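Local coordinates for peroxisomal membrane protein LPX1 (Saccharomyces cerevisiae, PDB 2Y6U), which hydrolyses acyl esters and lipids in peroxisomes, with acyl esterase, lipase and phospholipase A activity, at residues A[35-40]-A[86-91]; A[53-58]-A[140-145]; A[136-141]-A[161-166]; A[153-158]-A[283-288]. All blocks are in the same frame, centred on the assembly; numbering follows the deposited sequence.

Contact 1: A[35-40]-A[86-91]; sequences YDVYTS and IDKVLL
Tyr38 and Val89 form a hydrogen-bonded pair where strand 35-40 runs antiparallel to strand 84-92 in the central sheet of the alpha/beta-hydrolase fold. The segment axes approach to 4.7 Å with their directions 167° apart. On the face carrying Asp36, Tyr38, Val89 and Leu91, the Tyr38 ring slants across the end of Leu91. With CG anti to its own carbonyl carbon (chi1 -70°), the ring is laid back toward Leu91, where its CE1 stands 3.8 Å from CD1 of the leucine. The same ring turns an edge to Val89 O, which lies in its plane, while Tyr38 CB and Val89 CB face each other at 4.0 Å. Phe6 and Lys8 of strand 6-11, together with Leu72, add further contacts to the tyrosine.

The other face is led by Val37 and Leu90, whose side chains lie alongside each other and point the same way. Leu90 CD2 rests against both valine methyls, 3.8 Å from Val37 CG1 and equally far from CG2. On this face Lys88 stretches out to a salt bridge with Glu128, a carboxylate that also takes a hydrogen bond with Tyr35 OH.

Between the faces run five backbone hydrogen bonds, among them the reciprocal pair of Tyr38 and Val89, in which each N lies 2.8 Å from the other residue's O. The Asp87 side chain bridges to Arg43 and Arg46. Its backbone O accepts Ser40 N at 2.8 Å, the donor tilted 21° from the carbonyl plane.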
loop_
_atom_site.group_PDB
_atom_site.type_symbol
_atom_site.label_atom_id
_atom_site.label_comp_id
_atom_site.label_asym_id
_atom_site.label_seq_id
_atom_site.Cartn_x
_atom_site.Cartn_y
_atom_site.Cartn_z
ATOM N N TYR A 35 -7.521 16.604 -7.644
ATOM C CA TYR A 35 -6.712 17.263 -6.666
ATOM C C TYR A 35 -6.092 18.499 -7.298
ATOM O O TYR A 35 -5.980 18.597 -8.520
ATOM C CB TYR A 35 -5.602 16.355 -6.110
ATOM C CG TYR A 35 -4.661 15.783 -7.154
ATOM C CD1 TYR A 35 -5.018 14.667 -7.897
ATOM C CD2 TYR A 35 -3.392 16.320 -7.377
ATOM C CE1 TYR A 35 -4.156 14.133 -8.835
ATOM C CE2 TYR A 35 -2.528 15.772 -8.280
ATOM C CZ TYR A 35 -2.914 14.696 -9.014
ATOM O OH TYR A 35 -2.064 14.140 -9.929
ATOM N N ASP A 36 -5.700 19.460 -6.486
ATOM C CA ASP A 36 -5.001 20.657 -6.983
ATOM C C ASP A 36 -3.532 20.573 -6.617
ATOM O O ASP A 36 -3.220 20.210 -5.443
ATOM C CB ASP A 36 -5.651 21.903 -6.363
ATOM C CG ASP A 36 -7.075 22.136 -6.855
ATOM O OD1 ASP A 36 -7.477 21.552 -7.896
ATOM O OD2 ASP A 36 -7.835 22.956 -6.257
ATOM N N VAL A 37 -2.625 20.854 -7.570
ATOM C CA VAL A 37 -1.216 20.865 -7.340
ATOM C C VAL A 37 -0.781 22.302 -7.435
ATOM O O VAL A 37 -0.985 22.971 -8.487
ATOM C CB VAL A 37 -0.409 20.079 -8.473
ATOM C CG1 VAL A 37 1.053 20.106 -8.156
ATOM C CG2 VAL A 37 -0.841 18.710 -8.521
ATOM N N TYR A 38 -0.058 22.751 -6.416
ATOM C CA TYR A 38 0.495 24.081 -6.360
ATOM C C TYR A 38 1.988 23.952 -6.472
ATOM O O TYR A 38 2.623 23.254 -5.662
ATOM C CB TYR A 38 0.092 24.777 -5.047
ATOM C CG TYR A 38 -1.375 25.122 -5.024
ATOM C CD1 TYR A 38 -2.307 24.204 -4.555
ATOM C CD2 TYR A 38 -1.834 26.309 -5.516
ATOM C CE1 TYR A 38 -3.682 24.501 -4.558
ATOM C CE2 TYR A 38 -3.198 26.628 -5.479
ATOM C CZ TYR A 38 -4.098 25.739 -4.964
ATOM O OH TYR A 38 -5.444 26.036 -4.954
ATOM N N THR A 39 2.585 24.630 -7.462
ATOM C CA THR A 39 4.027 24.553 -7.699
ATOM C C THR A 39 4.719 25.921 -7.568
ATOM O O THR A 39 4.262 26.930 -8.094
ATOM C CB THR A 39 4.313 23.928 -9.109
ATOM O OG1 THR A 39 3.679 22.652 -9.076
ATOM C CG2 THR A 39 5.746 23.673 -9.281
ATOM N N SER A 40 5.853 25.901 -6.893
ATOM C CA SER A 40 6.624 27.113 -6.653
ATOM C C SER A 40 7.111 27.602 -7.975
ATOM O O SER A 40 7.429 26.837 -8.903
ATOM C CB SER A 40 7.772 26.876 -5.683
ATOM O OG SER A 40 8.896 27.638 -5.974
ATOM N N ILE A 86 9.334 25.674 -0.110
ATOM C CA ILE A 86 8.219 24.897 -0.587
ATOM C C ILE A 86 8.273 24.744 -2.083
ATOM O O ILE A 86 8.404 25.736 -2.848
ATOM C CB ILE A 86 6.834 25.486 -0.206
ATOM C CG1 ILE A 86 6.639 25.430 1.304
ATOM C CG2 ILE A 86 5.685 24.655 -0.842
ATOM C CD1 ILE A 86 5.404 26.243 1.714
ATOM N N ASP A 87 8.252 23.509 -2.545
ATOM C CA ASP A 87 8.265 23.296 -3.966
ATOM C C ASP A 87 6.872 22.975 -4.453
ATOM O O ASP A 87 6.444 23.545 -5.415
ATOM C CB ASP A 87 9.262 22.210 -4.303
ATOM C CG ASP A 87 9.608 22.158 -5.781
ATOM O OD1 ASP A 87 10.106 23.193 -6.338
ATOM O OD2 ASP A 87 9.332 21.078 -6.371
ATOM N N LYS A 88 6.214 21.957 -3.893
ATOM C CA LYS A 88 4.856 21.557 -4.247
ATOM C C LYS A 88 3.932 21.490 -3.041
ATOM O O LYS A 88 4.325 21.025 -1.990
ATOM C CB LYS A 88 4.819 20.187 -4.889
ATOM C CG LYS A 88 5.557 20.079 -6.231
ATOM C CD LYS A 88 4.973 18.873 -7.054
ATOM C CE LYS A 88 5.508 18.714 -8.460
ATOM N NZ LYS A 88 4.639 17.620 -9.114
ATOM N N VAL A 89 2.676 21.862 -3.222
ATOM C CA VAL A 89 1.642 21.624 -2.234
ATOM C C VAL A 89 0.500 20.912 -2.927
ATOM O O VAL A 89 0.035 21.368 -3.982
ATOM C CB VAL A 89 1.051 22.924 -1.604
ATOM C CG1 VAL A 89 -0.014 22.603 -0.511
ATOM C CG2 VAL A 89 2.146 23.780 -1.033
ATOM N N LEU A 90 0.028 19.804 -2.360
ATOM C CA LEU A 90 -1.112 19.063 -2.928
ATOM C C LEU A 90 -2.303 19.169 -2.023
ATOM O O LEU A 90 -2.230 18.828 -0.829
ATOM C CB LEU A 90 -0.782 17.590 -3.064
ATOM C CG LEU A 90 0.553 17.227 -3.707
ATOM C CD1 LEU A 90 0.787 15.694 -3.822
ATOM C CD2 LEU A 90 0.699 17.870 -5.131
ATOM N N LEU A 91 -3.432 19.560 -2.571
ATOM C CA LEU A 91 -4.632 19.638 -1.887
ATOM C C LEU A 91 -5.625 18.650 -2.497
ATOM O O LEU A 91 -6.009 18.750 -3.664
ATOM C CB LEU A 91 -5.219 21.046 -1.948
ATOM C CG LEU A 91 -4.445 22.206 -1.329
ATOM C CD1 LEU A 91 -5.385 23.477 -1.315
ATOM C CD2 LEU A 91 -3.781 21.915 -0.075
#

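Contact 2: A[53-58]-A[140-145]; sequences LNLVFL and VVIGHS
Phe57 lies alongside Ile142, both side chains rising from the same face of the parallel pair made by strands 51-58 and 137-144. Starting at the backbone, Phe57 CB is 4.1 Å from Ile142 O. Its CG stands anti to the carbonyl carbon (chi1 -76°), bringing the CD2 side of the ring to 3.7 Å from Ile142 CB; CE2 also meets that CB and the CG2 methyl. Farther out, CZ is 3.8 Å from Ile142 CD1. This methyl sits over the centre of the ring in a CH-pi contact, 3.9 Å from the centroid, although the isoleucine has a second modelled conformer. An alanine here would remove the ring and is likely to leave Ile142 CD1 without its aromatic floor, opening a gap beside Val89 and Leu91, which the ring also touches.

On the other face, Leu58 CD1 slants onto Val141 CG2 at 3.7 Å. Gly143, paired with Leu58, brings only its backbone there. Five nearly axial backbone bonds join the strands, ending with His144 N to Leu58 O at 3.0 Å. Beyond them Ser145, in a strained turn before helix 146-157, fits a nucleophile elbow (GxSxG), as in other alpha/beta hydrolases. The side chains that meet across the strands are apolar and the polar links are main-chain bonds, so this buried contact fixes the strand leading into that turn without any charged pair.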
loop_
_atom_site.group_PDB
_atom_site.type_symbol
_atom_site.label_atom_id
_atom_site.label_comp_id
_atom_site.label_asym_id
_atom_site.label_seq_id
_atom_site.Cartn_x
_atom_site.Cartn_y
_atom_site.Cartn_z
ATOM N N LEU A 53 10.642 21.385 -0.042
ATOM C CA LEU A 53 9.598 20.923 0.876
ATOM C C LEU A 53 8.346 20.718 0.087
ATOM O O LEU A 53 7.901 21.582 -0.677
ATOM C CB LEU A 53 9.302 21.894 2.022
ATOM C CG LEU A 53 10.416 22.179 3.028
ATOM C CD1 LEU A 53 10.018 23.350 3.904
ATOM C CD2 LEU A 53 10.707 20.967 3.900
ATOM N N ASN A 54 7.773 19.541 0.251
ATOM C CA ASN A 54 6.510 19.226 -0.362
ATOM C C ASN A 54 5.478 18.979 0.758
ATOM O O ASN A 54 5.779 18.265 1.711
ATOM C CB ASN A 54 6.620 17.943 -1.224
ATOM C CG ASN A 54 7.623 18.085 -2.340
ATOM O OD1 ASN A 54 7.538 19.073 -3.059
ATOM N ND2 ASN A 54 8.626 17.210 -2.422
ATOM N N LEU A 55 4.320 19.550 0.609
ATOM C CA LEU A 55 3.265 19.462 1.576
ATOM C C LEU A 55 2.031 18.878 1.015
ATOM O O LEU A 55 1.604 19.271 -0.063
ATOM C CB LEU A 55 2.954 20.863 2.119
ATOM C CG LEU A 55 3.834 21.485 3.158
ATOM C CD1 LEU A 55 5.259 21.380 3.024
ATOM C CD2 LEU A 55 3.428 23.039 3.381
ATOM N N VAL A 56 1.404 17.969 1.761
ATOM C CA VAL A 56 0.212 17.313 1.293
ATOM C C VAL A 56 -0.874 17.488 2.371
ATOM O O VAL A 56 -0.638 17.163 3.482
ATOM C CB VAL A 56 0.428 15.824 1.042
ATOM C CG1 VAL A 56 -0.899 15.157 0.602
ATOM C CG2 VAL A 56 1.582 15.621 -0.034
ATOM N N PHE A 57 -1.987 18.118 2.026
ATOM C CA PHE A 57 -3.002 18.453 3.045
ATOM C C PHE A 57 -4.270 17.626 2.782
ATOM O O PHE A 57 -4.750 17.575 1.652
ATOM C CB PHE A 57 -3.452 19.908 2.937
ATOM C CG PHE A 57 -2.475 20.908 3.480
ATOM C CD1 PHE A 57 -1.450 21.411 2.671
ATOM C CD2 PHE A 57 -2.573 21.350 4.792
ATOM C CE1 PHE A 57 -0.559 22.353 3.179
ATOM C CE2 PHE A 57 -1.698 22.304 5.289
ATOM C CZ PHE A 57 -0.678 22.788 4.470
ATOM N N LEU A 58 -4.775 17.023 3.854
ATOM C CA LEU A 58 -5.881 16.058 3.843
ATOM C C LEU A 58 -7.020 16.584 4.694
ATOM O O LEU A 58 -6.892 16.719 5.955
ATOM C CB LEU A 58 -5.384 14.679 4.318
ATOM C CG LEU A 58 -4.177 14.071 3.616
ATOM C CD1 LEU A 58 -3.928 12.655 4.262
ATOM C CD2 LEU A 58 -4.389 14.090 2.084
ATOM N N VAL A 140 5.891 16.464 3.852
ATOM C CA VAL A 140 5.127 16.659 5.085
ATOM C C VAL A 140 3.655 16.422 4.780
ATOM O O VAL A 140 3.181 16.870 3.742
ATOM C CB VAL A 140 5.240 18.096 5.557
ATOM C CG1 VAL A 140 4.381 18.312 6.930
ATOM C CG2 VAL A 140 6.705 18.545 5.641
ATOM N N VAL A 141 2.978 15.621 5.597
ATOM C CA VAL A 141 1.521 15.404 5.434
ATOM C C VAL A 141 0.842 16.043 6.602
ATOM O O VAL A 141 1.308 15.908 7.711
ATOM C CB VAL A 141 1.144 13.905 5.295
ATOM C CG1 VAL A 141 1.637 13.078 6.504
ATOM C CG2 VAL A 141 -0.416 13.705 5.010
ATOM N N ILE A 142 -0.195 16.802 6.304
ATOM C CA ILE A 142 -0.941 17.541 7.265
ATOM C C ILE A 142 -2.407 17.111 7.102
ATOM O O ILE A 142 -3.015 17.218 6.020
ATOM C CB ILE A 142 -0.828 19.081 7.116
ATOM C CG1 ILE A 142 0.631 19.550 7.022
ATOM C CG2 ILE A 142 -1.696 19.795 8.240
ATOM C CD1 ILE A 142 1.180 19.637 5.591
ATOM N N GLY A 143 -3.022 16.583 8.162
ATOM C CA GLY A 143 -4.369 16.086 8.025
ATOM C C GLY A 143 -5.234 16.531 9.171
ATOM O O GLY A 143 -4.783 16.526 10.330
ATOM N N HIS A 144 -6.422 16.968 8.866
ATOM C CA HIS A 144 -7.470 17.195 9.898
ATOM C C HIS A 144 -8.436 15.975 10.030
ATOM O O HIS A 144 -8.987 15.536 9.043
ATOM C CB HIS A 144 -8.238 18.453 9.503
ATOM C CG HIS A 144 -9.358 18.769 10.421
ATOM N ND1 HIS A 144 -10.664 18.818 10.015
ATOM C CD2 HIS A 144 -9.367 18.962 11.750
ATOM C CE1 HIS A 144 -11.442 19.063 11.062
ATOM N NE2 HIS A 144 -10.683 19.211 12.129
ATOM N N SER A 145 -8.780 15.531 11.233
ATOM C CA SER A 145 -10.043 14.630 11.462
ATOM C C SER A 145 -9.813 13.334 10.728
ATOM O O SER A 145 -8.774 12.658 10.983
ATOM C CB SER A 145 -11.406 15.386 11.151
ATOM O OG SER A 145 -12.464 14.695 10.443
#

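Contact 3: A[136-141]-A[161-166]; sequences PALNVV and LFHLLI
Asn139 O is gripped by two successive amides: His163 N at 2.8 Å and, weakly, Leu164 N at 3.5 Å. The His163 ring returns the link, its ND1 accepting Asn139 N at 2.9 Å in an almost straight bond (171°) that lies close to the ring plane. Leu138 CD2 sits over the centre of one face of the same ring, 3.7 Å from its centroid, in a CH-pi contact. The Asn139 amide is held at both ends, ND2 giving a bond in its own plane to Leu161 O at 3.1 Å and OD1 receiving Asn54 ND2. With a phenylalanine in place of His163, the imidazole acceptor would be gone and Asn139 N would probably be left without its mate.

Val141 meets Phe162 at about a right angle: its CB stands over the ring centre, 3.6 Å from the centroid, and Leu161 CD2 lies over the opposite face, offset toward the rim. Because Val141 CG1 is wedged between backbone N and carbonyl carbon (chi1 57°), that methyl also reaches Leu165 CG at 3.7 Å.

From Leu164 onward the segments pair as parallel strands, with Val141 N bonded to Leu164 O and Ile166 N to Val141 O. They are the two strands of a beta-alpha-beta unit whose crossover is helix 146-157. Strand 51-58 flanks one edge, strand 286-292 the other, and helix 330-347 packs on His163, Leu164 and Ile166.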
loop_
_atom_site.group_PDB
_atom_site.type_symbol
_atom_site.label_atom_id
_atom_site.label_comp_id
_atom_site.label_asym_id
_atom_site.label_seq_id
_atom_site.Cartn_x
_atom_site.Cartn_y
_atom_site.Cartn_z
ATOM N N PRO A 136 16.760 17.144 -3.518
ATOM C CA PRO A 136 16.507 16.524 -2.216
ATOM C C PRO A 136 15.246 17.084 -1.587
ATOM O O PRO A 136 15.129 18.311 -1.478
ATOM C CB PRO A 136 17.683 16.983 -1.369
ATOM C CG PRO A 136 18.084 18.270 -1.941
ATOM C CD PRO A 136 17.674 18.287 -3.392
ATOM N N ALA A 137 14.357 16.199 -1.144
ATOM C CA ALA A 137 13.025 16.605 -0.801
ATOM C C ALA A 137 12.781 16.212 0.658
ATOM O O ALA A 137 13.402 15.259 1.184
ATOM C CB ALA A 137 12.062 15.897 -1.684
ATOM N N LEU A 138 11.912 16.964 1.295
ATOM C CA LEU A 138 11.307 16.550 2.534
ATOM C C LEU A 138 9.798 16.738 2.377
ATOM O O LEU A 138 9.350 17.748 1.917
ATOM C CB LEU A 138 11.784 17.391 3.708
ATOM C CG LEU A 138 13.264 17.146 4.143
ATOM C CD1 LEU A 138 13.754 18.154 5.232
ATOM C CD2 LEU A 138 13.562 15.634 4.635
ATOM N N ASN A 139 9.072 15.693 2.746
ATOM C CA ASN A 139 7.673 15.674 2.493
ATOM C C ASN A 139 6.935 15.674 3.793
ATOM O O ASN A 139 7.266 14.875 4.693
ATOM C CB ASN A 139 7.361 14.397 1.756
ATOM C CG ASN A 139 8.070 14.278 0.363
ATOM O OD1 ASN A 139 8.223 15.261 -0.359
ATOM N ND2 ASN A 139 8.629 13.075 0.084
ATOM N N VAL A 140 5.891 16.464 3.852
ATOM C CA VAL A 140 5.127 16.659 5.085
ATOM C C VAL A 140 3.655 16.422 4.780
ATOM O O VAL A 140 3.181 16.870 3.742
ATOM C CB VAL A 140 5.240 18.096 5.557
ATOM C CG1 VAL A 140 4.381 18.312 6.930
ATOM C CG2 VAL A 140 6.705 18.545 5.641
ATOM N N VAL A 141 2.978 15.621 5.597
ATOM C CA VAL A 141 1.521 15.404 5.434
ATOM C C VAL A 141 0.842 16.043 6.602
ATOM O O VAL A 141 1.308 15.908 7.711
ATOM C CB VAL A 141 1.144 13.905 5.295
ATOM C CG1 VAL A 141 1.637 13.078 6.504
ATOM C CG2 VAL A 141 -0.416 13.705 5.010
ATOM N N LEU A 161 7.725 7.707 2.461
ATOM C CA LEU A 161 7.302 8.895 1.773
ATOM C C LEU A 161 7.334 10.134 2.690
ATOM O O LEU A 161 7.965 11.089 2.303
ATOM C CB LEU A 161 5.927 8.767 1.176
ATOM C CG LEU A 161 5.306 9.920 0.302
ATOM C CD1 LEU A 161 6.149 10.120 -0.909
ATOM C CD2 LEU A 161 3.782 9.569 0.011
ATOM N N PHE A 162 6.554 10.184 3.745
ATOM C CA PHE A 162 6.469 11.408 4.544
ATOM C C PHE A 162 7.523 11.408 5.669
ATOM O O PHE A 162 7.619 10.455 6.423
ATOM C CB PHE A 162 5.025 11.635 5.049
ATOM C CG PHE A 162 4.061 11.836 3.961
ATOM C CD1 PHE A 162 4.073 12.952 3.192
ATOM C CD2 PHE A 162 3.024 10.935 3.780
ATOM C CE1 PHE A 162 3.177 13.097 2.133
ATOM C CE2 PHE A 162 2.096 11.112 2.743
ATOM C CZ PHE A 162 2.181 12.187 1.944
ATOM N N HIS A 163 8.214 12.503 5.833
ATOM C CA HIS A 163 9.201 12.625 6.871
ATOM C C HIS A 163 8.615 13.222 8.159
ATOM O O HIS A 163 9.217 13.096 9.191
ATOM C CB HIS A 163 10.304 13.550 6.353
ATOM C CG HIS A 163 10.952 13.043 5.112
ATOM N ND1 HIS A 163 10.533 13.436 3.852
ATOM C CD2 HIS A 163 11.926 12.099 4.919
ATOM C CE1 HIS A 163 11.252 12.782 2.934
ATOM N NE2 HIS A 163 12.096 11.957 3.552
ATOM N N LEU A 164 7.555 13.981 8.031
ATOM C CA LEU A 164 6.926 14.717 9.152
ATOM C C LEU A 164 5.404 14.612 8.981
ATOM O O LEU A 164 4.868 14.816 7.850
ATOM C CB LEU A 164 7.368 16.173 9.093
ATOM C CG LEU A 164 6.701 17.104 10.110
ATOM C CD1 LEU A 164 7.148 16.665 11.556
ATOM C CD2 LEU A 164 7.137 18.556 9.831
ATOM N N LEU A 165 4.697 14.252 10.054
ATOM C CA LEU A 165 3.223 14.148 10.087
ATOM C C LEU A 165 2.724 15.221 11.002
ATOM O O LEU A 165 3.285 15.414 12.122
ATOM C CB LEU A 165 2.795 12.795 10.635
ATOM C CG LEU A 165 2.798 11.627 9.654
ATOM C CD1 LEU A 165 4.154 11.256 9.009
ATOM C CD2 LEU A 165 2.109 10.465 10.407
ATOM N N ILE A 166 1.709 15.960 10.577
ATOM C CA ILE A 166 1.082 16.963 11.393
ATOM C C ILE A 166 -0.421 16.615 11.398
ATOM O O ILE A 166 -1.102 16.624 10.362
ATOM C CB ILE A 166 1.279 18.386 10.868
ATOM C CG1 ILE A 166 2.792 18.689 10.714
ATOM C CG2 ILE A 166 0.528 19.376 11.833
ATOM C CD1 ILE A 166 3.119 20.102 10.234
#

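Contact 4: A[153-158]-A[283-288]; sequences ACDVLQ and VRKRTI
A salt bridge between buried Asp155 and partly exposed Lys285, backed by a small apolar touch, ties the C-terminal end of helix 146-157 to the loop entering strand 286-292. Asp155 OD1 receives Lys285 NZ at 2.8 Å through its syn lone pair, the one on the side of the other carboxylate oxygen. The aspartate reaches out with CG anti to its backbone N (chi1 -169°), and the lysine meets it obliquely. Lys285 CG lies 3.5 Å from Asp155 OD1, and bends farther out, at chi2 (-61°) and chi4 (56°), turn the chain back so that NZ meets the same oxygen. A second conformer of the lysine is modelled, so this pose need not be its sole one.

The other oxygen, OD2, lies against Val283, 3.6 Å from its CA and close to both its methyls. A water lies 2.6 Å from Asp155 OD2 and accepts Arg284 N at 2.8 Å, linking the carboxylate to the loop backbone. The next residue of the helix adds the apolar part: Val156 CG2 and Val283 CG2 meet at 3.7 Å, the two side chains crossing at roughly a right angle. Val156 also packs on Phe275 of the second subunit, and Leu157 on its own counterpart there, placing this helix end at the dimer contact.

In the modelled pose Lys285 NZ also bonds to Phe162 O and Pro159 O. One ammonium thus gathers a carboxylate and two carbonyls, and would probably offset the negative charge that Asp155 places near the C-terminal end of its helix.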
loop_
_atom_site.group_PDB
_atom_site.type_symbol
_atom_site.label_atom_id
_atom_site.label_comp_id
_atom_site.label_asym_id
_atom_site.label_seq_id
_atom_site.Cartn_x
_atom_site.Cartn_y
_atom_site.Cartn_z
ATOM N N ALA A 153 -2.222 6.399 8.351
ATOM C CA ALA A 153 -2.350 5.220 7.523
ATOM C C ALA A 153 -1.433 5.257 6.314
ATOM O O ALA A 153 -0.902 4.230 5.930
ATOM C CB ALA A 153 -3.834 4.994 7.078
ATOM N N CYS A 154 -1.225 6.454 5.760
ATOM C CA CYS A 154 -0.231 6.614 4.707
ATOM C C CYS A 154 1.113 6.121 5.124
ATOM O O CYS A 154 1.766 5.369 4.368
ATOM C CB CYS A 154 -0.063 8.090 4.287
ATOM S SG CYS A 154 -1.482 8.642 3.216
ATOM N N ASP A 155 1.551 6.508 6.282
ATOM C CA ASP A 155 2.894 6.067 6.741
ATOM C C ASP A 155 2.939 4.590 6.986
ATOM O O ASP A 155 3.957 3.918 6.661
ATOM C CB ASP A 155 3.344 6.845 7.966
ATOM C CG ASP A 155 4.836 6.601 8.288
ATOM O OD1 ASP A 155 5.649 7.139 7.495
ATOM O OD2 ASP A 155 5.143 5.790 9.205
ATOM N N VAL A 156 1.834 3.998 7.510
ATOM C CA VAL A 156 1.775 2.597 7.731
ATOM C C VAL A 156 1.953 1.814 6.438
ATOM O O VAL A 156 2.691 0.812 6.365
ATOM C CB VAL A 156 0.459 2.178 8.479
ATOM C CG1 VAL A 156 0.333 0.628 8.464
ATOM C CG2 VAL A 156 0.473 2.762 10.000
ATOM N N LEU A 157 1.243 2.252 5.409
ATOM C CA LEU A 157 1.211 1.529 4.179
ATOM C C LEU A 157 2.457 1.820 3.284
ATOM O O LEU A 157 2.716 1.071 2.377
ATOM C CB LEU A 157 -0.023 1.952 3.351
ATOM C CG LEU A 157 -1.345 1.491 4.040
ATOM C CD1 LEU A 157 -2.540 2.077 3.223
ATOM C CD2 LEU A 157 -1.386 -0.075 4.141
ATOM N N GLN A 158 3.119 2.937 3.530
ATOM C CA GLN A 158 4.274 3.379 2.701
ATOM C C GLN A 158 5.162 4.282 3.627
ATOM O O GLN A 158 5.055 5.494 3.607
ATOM C CB GLN A 158 3.743 4.144 1.537
ATOM C CG GLN A 158 4.886 4.788 0.582
ATOM C CD GLN A 158 6.046 3.905 0.398
ATOM O OE1 GLN A 158 6.918 3.824 1.278
ATOM N NE2 GLN A 158 6.089 3.180 -0.744
ATOM N N VAL A 283 4.690 3.747 13.258
ATOM C CA VAL A 283 4.855 5.094 12.720
ATOM C C VAL A 283 5.996 5.756 13.533
ATOM O O VAL A 283 5.803 6.157 14.678
ATOM C CB VAL A 283 3.568 5.929 12.804
ATOM C CG1 VAL A 283 3.821 7.426 12.413
ATOM C CG2 VAL A 283 2.475 5.237 11.884
ATOM N N ARG A 284 7.162 5.790 12.930
ATOM C CA ARG A 284 8.413 6.185 13.636
ATOM C C ARG A 284 8.743 7.649 13.398
ATOM O O ARG A 284 9.616 8.213 14.084
ATOM C CB ARG A 284 9.587 5.367 13.135
ATOM C CG ARG A 284 9.458 3.945 13.381
ATOM C CD ARG A 284 10.783 3.427 12.946
ATOM N NE ARG A 284 10.760 2.032 12.608
ATOM C CZ ARG A 284 11.862 1.329 12.367
ATOM N NH1 ARG A 284 13.057 1.934 12.386
ATOM N NH2 ARG A 284 11.762 0.036 12.083
ATOM N N LYS A 285 8.008 8.290 12.518
ATOM C CA LYS A 285 8.265 9.659 12.131
ATOM C C LYS A 285 7.891 10.648 13.198
ATOM O O LYS A 285 6.944 10.452 13.929
ATOM C CB LYS A 285 7.422 10.016 10.875
ATOM C CG LYS A 285 7.578 9.084 9.729
ATOM C CD LYS A 285 9.034 8.998 9.176
ATOM C CE LYS A 285 9.184 7.892 8.126
ATOM N NZ LYS A 285 8.238 8.041 7.008
ATOM N N ARG A 286 8.585 11.771 13.221
ATOM C CA ARG A 286 8.135 12.873 14.016
ATOM C C ARG A 286 6.694 13.211 13.655
ATOM O O ARG A 286 6.388 13.437 12.489
ATOM C CB ARG A 286 9.016 14.068 13.659
ATOM C CG ARG A 286 8.560 15.337 14.350
ATOM C CD ARG A 286 9.124 15.370 15.640
ATOM N NE ARG A 286 9.106 16.653 16.394
ATOM C CZ ARG A 286 9.044 16.712 17.745
ATOM N NH1 ARG A 286 8.940 15.597 18.518
ATOM N NH2 ARG A 286 9.073 17.910 18.343
ATOM N N THR A 287 5.828 13.258 14.661
ATOM C CA THR A 287 4.418 13.471 14.513
ATOM C C THR A 287 3.959 14.542 15.487
ATOM O O THR A 287 4.199 14.486 16.784
ATOM C CB THR A 287 3.702 12.136 14.778
ATOM O OG1 THR A 287 4.171 11.157 13.867
ATOM C CG2 THR A 287 2.159 12.323 14.610
ATOM N N ILE A 288 3.443 15.604 14.920
ATOM C CA ILE A 288 2.891 16.711 15.678
ATOM C C ILE A 288 1.388 16.494 15.785
ATOM O O ILE A 288 0.718 16.270 14.772
ATOM C CB ILE A 288 3.115 18.019 14.917
ATOM C CG1 ILE A 288 4.558 18.179 14.472
ATOM C CG2 ILE A 288 2.601 19.195 15.721
ATOM C CD1 ILE A 288 5.692 18.034 15.641
HETATM O O HOH W 1 7.553 5.335 10.171
#

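Contacts 1, 2 and 3 follow one another across one mixed sheet: strands 35-40, 84-92, 51-58, 137-144 and 164-168 lie side by side, and contact 4 reaches the next, 286-292. Contacts 1 and 2 have centres 11 Å apart and alternate along the chain, meeting where 84-92 borders 51-58. Contacts 2 and 3 share Val140 and Val141 on strand 137-144, with centres only 8 Å apart. Contact 4, its centre about 10 Å from that of contact 3, brings in helix 146-157, the crossover between the strands of contact 3. Together they span the core of the hydrolase fold, from the antiparallel strands near one edge past the probable nucleophile elbow to the helix end facing the second subunit.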